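Local coordinates for protein-tyrosine-phosphatase (Shewanella sp., PDB 2Z72), which probably removes phosphate from phosphotyrosine in proteins, as a cold-active phosphatase of the calcineurin-like phosphoesterase family with zinc ions in its active site, at residues 129-132 with 133-137; 147-150 with 151-155; 188-191 with 192-196; 245-249 with 250-254. All blocks are in the same frame, centred on the assembly; numbering follows the deposited sequence. Where two conformers were deposited one is given.

Contact 1: residues 129-132 with 133-137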
loop_
_atom_site.group_PDB
_atom_site.type_symbol
_atom_site.label_atom_id
_atom_site.label_comp_id
_atom_site.label_asym_id
_atom_site.label_seq_id
_atom_site.Cartn_x
_atom_site.Cartn_y
_atom_site.Cartn_z
ATOM N N MET A 129 2.179 8.591 3.456
ATOM C CA MET A 129 2.995 7.369 3.295
ATOM C C MET A 129 4.323 7.676 2.632
ATOM O O MET A 129 5.312 6.999 2.959
ATOM C CB MET A 129 2.199 6.306 2.564
ATOM C CG MET A 129 1.036 5.705 3.333
ATOM S SD MET A 129 1.469 5.051 4.952
ATOM C CE MET A 129 2.611 3.768 4.464
ATOM N N TYR A 130 4.372 8.654 1.732
ATOM C CA TYR A 130 5.626 9.081 1.111
ATOM C C TYR A 130 6.561 9.623 2.192
ATOM O O TYR A 130 7.729 9.267 2.303
ATOM C CB TYR A 130 5.264 10.077 0.052
ATOM C CG TYR A 130 6.368 10.690 -0.782
ATOM C CD1 TYR A 130 7.188 11.678 -0.260
ATOM C CD2 TYR A 130 6.599 10.325 -2.088
ATOM C CE1 TYR A 130 8.202 12.262 -0.994
ATOM C CE2 TYR A 130 7.578 10.915 -2.869
ATOM C CZ TYR A 130 8.368 11.891 -2.303
ATOM O OH TYR A 130 9.370 12.546 -3.019
ATOM N N GLN A 131 6.047 10.544 3.019
ATOM C CA GLN A 131 6.849 11.088 4.107
ATOM C C GLN A 131 7.278 9.967 5.058
ATOM O O GLN A 131 8.443 9.931 5.489
ATOM C CB GLN A 131 6.052 12.175 4.842
ATOM C CG GLN A 131 6.752 12.737 6.034
ATOM C CD GLN A 131 5.976 13.950 6.505
ATOM O OE1 GLN A 131 5.172 13.819 7.444
ATOM N NE2 GLN A 131 6.174 15.100 5.898
ATOM N N LEU A 132 6.378 9.050 5.395
ATOM C CA LEU A 132 6.728 7.984 6.347
ATOM C C LEU A 132 7.819 7.122 5.765
ATOM O O LEU A 132 8.714 6.642 6.508
ATOM C CB LEU A 132 5.435 7.215 6.628
ATOM C CG LEU A 132 5.520 6.459 7.933
ATOM C CD1 LEU A 132 5.349 7.429 9.124
ATOM C CD2 LEU A 132 4.461 5.387 8.001
ATOM N N ASP A 133 7.776 6.848 4.463
ATOM C CA ASP A 133 8.815 6.065 3.775
ATOM C C ASP A 133 10.164 6.694 4.028
ATOM O O ASP A 133 11.140 6.036 4.449
ATOM C CB ASP A 133 8.381 5.996 2.310
ATOM C CG ASP A 133 9.103 5.069 1.345
ATOM O OD1 ASP A 133 10.114 4.424 1.744
ATOM O OD2 ASP A 133 8.658 5.023 0.180
ATOM N N GLN A 134 10.308 8.005 3.791
ATOM C CA GLN A 134 11.547 8.700 4.014
ATOM C C GLN A 134 11.938 8.691 5.487
ATOM O O GLN A 134 13.111 8.436 5.812
ATOM C CB GLN A 134 11.481 10.128 3.467
ATOM C CG GLN A 134 12.807 10.854 3.671
ATOM C CD GLN A 134 13.969 10.263 2.858
ATOM O OE1 GLN A 134 14.039 10.414 1.663
ATOM N NE2 GLN A 134 14.908 9.574 3.452
ATOM N N GLN A 135 10.995 8.972 6.383
ATOM C CA GLN A 135 11.321 9.008 7.786
ATOM C C GLN A 135 11.789 7.639 8.325
ATOM O O GLN A 135 12.703 7.593 9.146
ATOM C CB GLN A 135 10.108 9.485 8.598
ATOM C CG GLN A 135 9.759 10.953 8.331
ATOM C CD GLN A 135 8.502 11.365 9.060
ATOM O OE1 GLN A 135 7.701 10.519 9.463
ATOM N NE2 GLN A 135 8.326 12.674 9.253
ATOM N N ALA A 136 11.135 6.576 7.856
ATOM C CA ALA A 136 11.514 5.234 8.290
ATOM C C ALA A 136 12.967 4.965 7.845
ATOM O O ALA A 136 13.775 4.508 8.636
ATOM C CB ALA A 136 10.567 4.208 7.764
ATOM N N ARG A 137 13.272 5.284 6.599
ATOM C CA ARG A 137 14.632 5.101 6.113
ATOM C C ARG A 137 15.619 5.866 6.942
ATOM O O ARG A 137 16.677 5.352 7.302
ATOM C CB ARG A 137 14.698 5.471 4.609
ATOM C CG ARG A 137 16.024 5.183 3.973
ATOM C CD ARG A 137 16.002 5.296 2.473
ATOM N NE ARG A 137 17.336 5.248 1.887
ATOM C CZ ARG A 137 17.563 4.988 0.614
ATOM N NH1 ARG A 137 16.584 4.698 -0.230
ATOM N NH2 ARG A 137 18.798 4.982 0.122
#

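Contact 2: residues 147-150 with 151-155. With ZN (zinc ion), chain C.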
loop_
_atom_site.group_PDB
_atom_site.type_symbol
_atom_site.label_atom_id
_atom_site.label_comp_id
_atom_site.label_asym_id
_atom_site.label_seq_id
_atom_site.Cartn_x
_atom_site.Cartn_y
_atom_site.Cartn_z
ATOM N N MET A 147 2.010 -2.761 -3.947
ATOM C CA MET A 147 0.910 -2.505 -4.883
ATOM C C MET A 147 -0.250 -3.452 -4.687
ATOM O O MET A 147 -0.086 -4.669 -4.660
ATOM C CB MET A 147 1.381 -2.688 -6.311
ATOM C CG MET A 147 2.472 -1.749 -6.772
ATOM S SD MET A 147 1.859 -0.063 -7.142
ATOM C CE MET A 147 1.188 -0.283 -8.747
ATOM N N GLY A 148 -1.440 -2.886 -4.519
ATOM C CA GLY A 148 -2.658 -3.660 -4.508
ATOM C C GLY A 148 -3.388 -3.607 -5.785
ATOM O O GLY A 148 -2.961 -2.965 -6.779
ATOM N N ASN A 149 -4.565 -4.258 -5.858
ATOM C CA ASN A 149 -5.309 -4.209 -7.100
ATOM C C ASN A 149 -5.786 -2.793 -7.429
ATOM O O ASN A 149 -5.811 -2.480 -8.635
ATOM C CB ASN A 149 -6.482 -5.221 -7.138
ATOM C CG ASN A 149 -7.543 -4.995 -6.124
ATOM O OD1 ASN A 149 -7.259 -4.820 -4.942
ATOM N ND2 ASN A 149 -8.811 -5.071 -6.489
ATOM N N HIS A 150 -6.106 -1.988 -6.427
ATOM C CA HIS A 150 -6.538 -0.623 -6.792
ATOM C C HIS A 150 -5.405 0.259 -7.252
ATOM O O HIS A 150 -5.633 1.133 -8.111
ATOM C CB HIS A 150 -7.322 0.002 -5.656
ATOM C CG HIS A 150 -8.694 -0.638 -5.557
ATOM N ND1 HIS A 150 -9.813 -0.037 -6.083
ATOM C CD2 HIS A 150 -9.050 -1.826 -5.037
ATOM C CE1 HIS A 150 -10.811 -0.847 -5.869
ATOM N NE2 HIS A 150 -10.429 -1.943 -5.235
ATOM N N GLU A 151 -4.169 0.112 -6.779
ATOM C CA GLU A 151 -3.053 0.812 -7.391
ATOM C C GLU A 151 -2.931 0.457 -8.862
ATOM O O GLU A 151 -2.710 1.309 -9.711
ATOM C CB GLU A 151 -1.733 0.551 -6.662
ATOM C CG GLU A 151 -1.558 1.237 -5.332
ATOM C CD GLU A 151 -2.536 0.784 -4.279
ATOM O OE1 GLU A 151 -3.106 1.616 -3.577
ATOM O OE2 GLU A 151 -2.682 -0.464 -4.163
ATOM N N GLN A 152 -3.024 -0.863 -9.161
ATOM C CA GLN A 152 -2.901 -1.301 -10.531
ATOM C C GLN A 152 -4.039 -0.760 -11.411
ATOM O O GLN A 152 -3.829 -0.266 -12.525
ATOM C CB GLN A 152 -2.871 -2.837 -10.623
ATOM C CG GLN A 152 -1.658 -3.440 -9.921
ATOM C CD GLN A 152 -1.724 -4.953 -9.795
ATOM O OE1 GLN A 152 -2.805 -5.539 -9.802
ATOM N NE2 GLN A 152 -0.551 -5.567 -9.692
ATOM N N MET A 153 -5.244 -0.807 -10.875
ATOM C CA MET A 153 -6.408 -0.308 -11.617
ATOM C C MET A 153 -6.259 1.177 -11.930
ATOM O O MET A 153 -6.360 1.604 -13.071
ATOM C CB MET A 153 -7.690 -0.563 -10.835
ATOM C CG MET A 153 -8.198 -1.970 -11.171
ATOM S SD MET A 153 -9.862 -2.284 -10.584
ATOM C CE MET A 153 -9.633 -2.456 -8.828
ATOM N N VAL A 154 -5.965 2.001 -10.914
ATOM C CA VAL A 154 -5.836 3.432 -11.110
ATOM C C VAL A 154 -4.759 3.721 -12.115
ATOM O O VAL A 154 -4.950 4.504 -13.063
ATOM C CB VAL A 154 -5.606 4.169 -9.786
ATOM C CG1 VAL A 154 -5.135 5.573 -10.011
ATOM C CG2 VAL A 154 -6.923 4.130 -8.963
ATOM N N LEU A 155 -3.567 3.162 -11.929
ATOM C CA LEU A 155 -2.460 3.511 -12.790
ATOM C C LEU A 155 -2.773 3.068 -14.231
ATOM O O LEU A 155 -2.335 3.751 -15.169
ATOM C CB LEU A 155 -1.134 2.939 -12.286
ATOM C CG LEU A 155 -0.378 3.844 -11.322
ATOM C CD1 LEU A 155 -1.114 4.366 -10.154
ATOM C CD2 LEU A 155 0.910 3.052 -10.962
HETATM ZN ZN ZN C . -7.893 -5.208 -3.015
HETATM O O HOH W 1 -9.496 -4.715 -1.997
#

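Contact 3: residues 188-191 with 192-196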
loop_
_atom_site.group_PDB
_atom_site.type_symbol
_atom_site.label_atom_id
_atom_site.label_comp_id
_atom_site.label_asym_id
_atom_site.label_seq_id
_atom_site.Cartn_x
_atom_site.Cartn_y
_atom_site.Cartn_z
ATOM N N GLY A 188 3.403 8.946 -9.054
ATOM C CA GLY A 188 3.441 7.866 -9.996
ATOM C C GLY A 188 4.803 7.261 -10.083
ATOM O O GLY A 188 4.918 6.019 -10.255
ATOM N N GLN A 189 5.876 8.030 -10.051
ATOM C CA GLN A 189 7.241 7.531 -10.094
ATOM C C GLN A 189 7.527 6.715 -8.834
ATOM O O GLN A 189 8.116 5.607 -8.908
ATOM C CB GLN A 189 8.206 8.711 -10.198
ATOM C CG GLN A 189 8.137 9.397 -11.540
ATOM C CD GLN A 189 8.691 10.793 -11.535
ATOM O OE1 GLN A 189 9.347 11.248 -10.633
ATOM N NE2 GLN A 189 8.389 11.501 -12.631
ATOM N N TRP A 190 7.130 7.228 -7.690
ATOM C CA TRP A 190 7.279 6.531 -6.421
ATOM C C TRP A 190 6.565 5.203 -6.453
ATOM O O TRP A 190 7.148 4.131 -6.121
ATOM C CB TRP A 190 6.764 7.411 -5.344
ATOM C CG TRP A 190 6.716 6.930 -3.941
ATOM C CD1 TRP A 190 7.698 6.535 -3.094
ATOM C CD2 TRP A 190 5.507 6.876 -3.152
ATOM N NE1 TRP A 190 7.215 6.214 -1.851
ATOM C CE2 TRP A 190 5.872 6.421 -1.878
ATOM C CE3 TRP A 190 4.188 7.151 -3.422
ATOM C CZ2 TRP A 190 4.939 6.244 -0.846
ATOM C CZ3 TRP A 190 3.259 6.988 -2.405
ATOM C CH2 TRP A 190 3.633 6.543 -1.146
ATOM N N LEU A 191 5.304 5.149 -6.866
ATOM C CA LEU A 191 4.554 3.906 -6.914
ATOM C C LEU A 191 5.185 2.918 -7.868
ATOM O O LEU A 191 5.200 1.720 -7.588
ATOM C CB LEU A 191 3.109 4.167 -7.315
ATOM C CG LEU A 191 2.269 4.934 -6.287
ATOM C CD1 LEU A 191 0.952 5.343 -6.915
ATOM C CD2 LEU A 191 2.034 4.102 -5.016
ATOM N N ARG A 192 5.698 3.363 -9.018
ATOM C CA ARG A 192 6.296 2.486 -10.011
ATOM C C ARG A 192 7.621 1.867 -9.560
ATOM O O ARG A 192 8.127 0.994 -10.229
ATOM C CB ARG A 192 6.422 3.214 -11.340
ATOM C CG ARG A 192 5.070 3.294 -12.072
ATOM C CD ARG A 192 5.144 4.268 -13.232
ATOM N NE ARG A 192 3.901 4.355 -13.960
ATOM C CZ ARG A 192 2.851 5.080 -13.591
ATOM N NH1 ARG A 192 1.769 5.078 -14.362
ATOM N NH2 ARG A 192 2.882 5.781 -12.496
ATOM N N SER A 193 8.162 2.314 -8.419
ATOM C CA SER A 193 9.329 1.719 -7.821
ATOM C C SER A 193 9.000 0.550 -6.878
ATOM O O SER A 193 9.896 -0.159 -6.450
ATOM C CB SER A 193 10.220 2.714 -7.121
ATOM O OG SER A 193 9.645 3.114 -5.892
ATOM N N LYS A 194 7.717 0.414 -6.527
ATOM C CA LYS A 194 7.333 -0.491 -5.453
ATOM C C LYS A 194 7.225 -1.941 -5.888
ATOM O O LYS A 194 7.039 -2.276 -7.047
ATOM C CB LYS A 194 6.027 0.027 -4.817
ATOM C CG LYS A 194 6.166 1.405 -4.189
ATOM C CD LYS A 194 7.302 1.544 -3.184
ATOM C CE LYS A 194 7.427 2.896 -2.553
ATOM N NZ LYS A 194 8.652 2.946 -1.696
ATOM N N ASN A 195 7.402 -2.797 -4.872
ATOM C CA ASN A 195 7.166 -4.227 -4.983
ATOM C C ASN A 195 5.683 -4.517 -4.839
ATOM O O ASN A 195 4.870 -3.707 -4.385
ATOM C CB ASN A 195 7.968 -4.983 -3.929
ATOM C CG ASN A 195 9.455 -4.909 -4.188
ATOM O OD1 ASN A 195 9.880 -5.215 -5.306
ATOM N ND2 ASN A 195 10.250 -4.489 -3.228
ATOM N N THR A 196 5.360 -5.770 -5.188
ATOM C CA THR A 196 4.018 -6.331 -5.086
ATOM C C THR A 196 3.973 -7.478 -4.094
ATOM O O THR A 196 3.002 -7.667 -3.373
ATOM C CB THR A 196 3.502 -6.686 -6.483
ATOM O OG1 THR A 196 3.601 -5.533 -7.324
ATOM C CG2 THR A 196 2.054 -7.113 -6.500
HETATM O O HOH W 2 5.260 -0.866 -8.814
#

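Contact 4: residues 245-249 with 250-254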
loop_
_atom_site.group_PDB
_atom_site.type_symbol
_atom_site.label_atom_id
_atom_site.label_comp_id
_atom_site.label_asym_id
_atom_site.label_seq_id
_atom_site.Cartn_x
_atom_site.Cartn_y
_atom_site.Cartn_z
ATOM N N LEU A 245 1.376 -12.312 -17.806
ATOM C CA LEU A 245 0.840 -11.060 -17.305
ATOM C C LEU A 245 -0.628 -11.209 -16.929
ATOM O O LEU A 245 -1.084 -10.591 -15.947
ATOM C CB LEU A 245 1.044 -9.921 -18.317
ATOM C CG LEU A 245 2.482 -9.541 -18.598
ATOM C CD1 LEU A 245 2.549 -8.428 -19.644
ATOM C CD2 LEU A 245 3.252 -9.184 -17.329
ATOM N N ASN A 246 -1.371 -11.978 -17.700
ATOM C CA ASN A 246 -2.787 -12.186 -17.417
ATOM C C ASN A 246 -2.979 -12.805 -16.038
ATOM O O ASN A 246 -3.763 -12.374 -15.211
ATOM C CB ASN A 246 -3.357 -13.029 -18.548
ATOM C CG ASN A 246 -4.856 -13.205 -18.439
ATOM O OD1 ASN A 246 -5.373 -13.447 -17.337
ATOM N ND2 ASN A 246 -5.582 -13.089 -19.540
ATOM N N PHE A 247 -2.172 -13.827 -15.762
ATOM C CA PHE A 247 -2.142 -14.416 -14.402
ATOM C C PHE A 247 -1.840 -13.381 -13.347
ATOM O O PHE A 247 -2.536 -13.228 -12.363
ATOM C CB PHE A 247 -1.087 -15.530 -14.299
ATOM C CG PHE A 247 -0.909 -15.976 -12.877
ATOM C CD1 PHE A 247 0.315 -15.836 -12.235
ATOM C CD2 PHE A 247 -1.954 -16.490 -12.155
ATOM C CE1 PHE A 247 0.477 -16.190 -10.927
ATOM C CE2 PHE A 247 -1.817 -16.885 -10.845
ATOM C CZ PHE A 247 -0.616 -16.717 -10.215
ATOM N N LEU A 248 -0.738 -12.646 -13.509
ATOM C CA LEU A 248 -0.267 -11.726 -12.503
ATOM C C LEU A 248 -1.247 -10.611 -12.208
ATOM O O LEU A 248 -1.352 -10.162 -11.060
ATOM C CB LEU A 248 1.122 -11.165 -12.882
ATOM C CG LEU A 248 2.288 -12.148 -12.806
ATOM C CD1 LEU A 248 3.546 -11.491 -13.394
ATOM C CD2 LEU A 248 2.495 -12.564 -11.358
ATOM N N PHE A 249 -1.917 -10.108 -13.249
ATOM C CA PHE A 249 -2.738 -8.924 -13.071
ATOM C C PHE A 249 -4.190 -9.191 -12.802
ATOM O O PHE A 249 -4.896 -8.246 -12.361
ATOM C CB PHE A 249 -2.629 -8.006 -14.312
ATOM C CG PHE A 249 -1.389 -7.128 -14.259
ATOM C CD1 PHE A 249 -0.142 -7.560 -14.610
ATOM C CD2 PHE A 249 -1.495 -5.832 -13.796
ATOM C CE1 PHE A 249 0.993 -6.751 -14.543
ATOM C CE2 PHE A 249 -0.379 -5.023 -13.763
ATOM C CZ PHE A 249 0.856 -5.480 -14.099
ATOM N N PHE A 250 -4.693 -10.391 -13.005
ATOM C CA PHE A 250 -6.133 -10.607 -12.891
ATOM C C PHE A 250 -6.513 -11.606 -11.842
ATOM O O PHE A 250 -5.845 -11.761 -10.816
ATOM C CB PHE A 250 -6.679 -10.852 -14.321
ATOM C CG PHE A 250 -6.388 -9.635 -15.190
ATOM C CD1 PHE A 250 -5.571 -9.819 -16.306
ATOM C CD2 PHE A 250 -6.843 -8.372 -14.886
ATOM C CE1 PHE A 250 -5.249 -8.727 -17.098
ATOM C CE2 PHE A 250 -6.544 -7.256 -15.679
ATOM C CZ PHE A 250 -5.707 -7.477 -16.778
ATOM N N GLY A 251 -7.666 -12.262 -11.917
ATOM C CA GLY A 251 -8.381 -12.800 -10.786
ATOM C C GLY A 251 -7.773 -13.842 -9.926
ATOM O O GLY A 251 -8.097 -13.971 -8.720
ATOM N N ASN A 252 -6.852 -14.642 -10.504
ATOM C CA ASN A 252 -6.233 -15.697 -9.698
ATOM C C ASN A 252 -4.849 -15.309 -9.193
ATOM O O ASN A 252 -4.135 -16.127 -8.578
ATOM C CB ASN A 252 -6.075 -16.996 -10.526
ATOM C CG ASN A 252 -5.977 -18.246 -9.650
ATOM O OD1 ASN A 252 -6.594 -18.467 -8.612
ATOM N ND2 ASN A 252 -5.128 -19.186 -10.062
ATOM N N GLY A 253 -4.412 -14.078 -9.499
ATOM C CA GLY A 253 -3.063 -13.656 -9.247
ATOM C C GLY A 253 -2.880 -12.959 -7.911
ATOM O O GLY A 253 -3.821 -12.822 -7.101
ATOM N N PRO A 254 -1.635 -12.586 -7.636
ATOM C CA PRO A 254 -1.324 -12.103 -6.300
ATOM C C PRO A 254 -2.113 -10.921 -5.781
ATOM O O PRO A 254 -2.211 -10.798 -4.551
ATOM C CB PRO A 254 0.178 -11.742 -6.454
ATOM C CG PRO A 254 0.716 -12.729 -7.464
ATOM C CD PRO A 254 -0.435 -12.928 -8.440
HETATM O O HOH W 3 -5.162 -14.333 -12.710
#

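Contact 1: residues 129-132 with 133-137
Q135 folds back along the helix over Q131, one turn earlier. With its CG set beside the backbone N (chi1 -68°), Q135 passes that CG within 3.3 Å of Q131 O and lays its NE2 3.6 Å from Q131 CG. The two amide planes are only 24° apart, yet the amides do not bond each other: Q135 OE1 accepts from W102 N, and Q135 NE2 donates to N101 OD1. This is the looser, partly exposed side, where glutamines suit because their long chains are apolar along the helix and polar at the end. An alanine at Q135 is likely to leave W102 N and N101 OD1 without these partners and to uncover Q131 CG.

The tight side is apolar: M129, L132 and A136 pack against M109, M111 and V143, and the small methyl of A136 lets the helix lie near the sheet. The backbone is regular, with A136 N bonded to L132 O at 2.8 Å.

Helix 122-138 is the crossover of a beta-alpha-beta unit, lying on strands 108-111 and 142-145. The buried D133 turns to another neighbour: its OD2 accepts from W190 NE1 of helix 186-192 and forms a salt bridge with K194, just after that helix.

Contact 2: residues 147-150 with 151-155
E151 turns its CG beside the backbone N and then bends at chi2 (64°), which carries OE2 back to G148 N, 2.7 Å away. G148 is the N-cap and E151 the third residue of the helix, so this is the side-chain-to-backbone half of a capping box. The N-H meets OE2 on the anti side, 17° out of the carboxylate plane. Glycine suits the cap because a CB there would crowd that oxygen. OE2 also accepts from D114 N and OE1 from F116 N; an alanine in place of E151 would probably leave all three amides without these acceptors and free the metal-bearing loop to shift. In one of its two conformers, M147 rests SD 3.7 Å from E151 CB.

N149 takes the crowded position (chi1 63°), presenting OD1 to a zinc ion at 2.1 Å. Water 1 binds the same zinc at 2.0 Å, and D114, H207 and H286 complete the site. M153, likewise in one of two conformers, lays CE over the centre of the H150 ring, 3.6 Å from the centroid, a CH-pi contact; the same methyl lies 3.6 Å from N149 ND2. H150 ND1 bonds D117.

The sequence G148-N149-H150-E151 is the GNHE signature of metallophosphoesterases, here opening helix 149-156 beside the metals. N149 and M153 lean on W256, and L155 packs on L191 and R192 of helix 186-192.

Contact 3: residues 188-191 with 192-196
G188 O is gripped twice by R192, whose backbone N and NH2 each lie 3.0 Å from G188 O and reach it from opposite faces of the carbonyl plane. R192 runs extended from CG to NE alongside G188 O, and the turn at chi4 (81°) brings NH2 to that oxygen, which lies near the guanidinium plane. Glycine suits the place because a CB would collide with R192 NH2. The arginine has further anchors, a salt bridge to D233 and a bond to Y181 O.

Q189 O receives a weak bond from S193 N. At W190 O, S193 OG, set between its own backbone N and carbonyl carbon (chi1 75°), bonds at 2.7 Å on a lone pair in the carbonyl plane, while S193 N comes from above that plane at 3.1 Å. Such a short hydroxyl suits a helix end, where it can bond back to a carbonyl three residues earlier. K194 CE is 3.8 Å from the centroid of the W190 five-membered ring, a CH-pi contact over the face. K194 NZ and W190 NE1 both go to D133 OD2, by a salt bridge and a hydrogen bond.

L191 O takes K194 N at 3.0 Å and water 2 at 2.9 Å, the water also bonding K194 O.

Here helix 186-192 gives way to the loop before strand 197-200; W190 and L191 pack on L145 of strand 142-145, and N195 and T196 meet N225 and Y228 of helix 221-231.

Contact 4: residues 245-249 with 250-254
F247 O, near the end of the helix, is held by water 3 at 2.9 Å and approached by G253 CA at 3.2 Å in a CA-H...O contact. Water 3 in turn accepts from N252 N, so one solvent molecule ties the last helical turn to the type I turn that runs from F250 to G253. Glycine suits G253's place because a CB would drive straight into F247 O.

The F247 ring, with CG anti to the backbone N (chi1 171°), swings beneath the same loop. G253 CA stands over its face as a CH-pi contact, and F247 CE2 comes within 3.3 Å of N252 O, a carbonyl hydrogen-bonded to S211 OG. P254 CD adds an apolar touch 4.2 Å from F247 CZ and, at the same distance, another to L248 CD2. Proline is well placed here, a rigid apolar ring between two hydrophobic side chains.

At the start of the turn, F250 folds back on its predecessor: F249 CB lies over the centre of the F250 ring, 3.9 Å from the centroid. In one of its two conformers the N246 amide stands nearly upright to that ring, their planes 80° apart, with OD1 of N246 3.8 Å from F250 CD1 and ND2 donating to K240 O. K240 also meets the F250 ring as a cation-pi partner. The backbone bond from F250 N to N246 O is weak, as the helix ends here.

Helix 243-249 rests on helices 221-231 and 236-241, through L248 on A224 and L227 and F249 on L239, while P254 is joined by backbone bonds to G208 and G209, beside the zinc ligand H207.

All four contacts are largely buried, but to different depths: contact 2 lies about 9 Å from the chain centre and contact 4 about 18 Å, measured between centres. Contact 1 lies within a helix, contact 2 opens one at its N-cap, and contacts 3 and 4 close helices with serine, lysine, water and glycine. The metal chemistry belongs to contact 2; contact 1 keeps amides on one flank and apolar groups on the sheet, and contact 4 is mostly aromatic. D133 of contact 1 joins contact 3 through W190 and K194. Contact 3 meets contact 2 by M147 N and N195 O, and Q152 of contact 2 packs against F249 of contact 4.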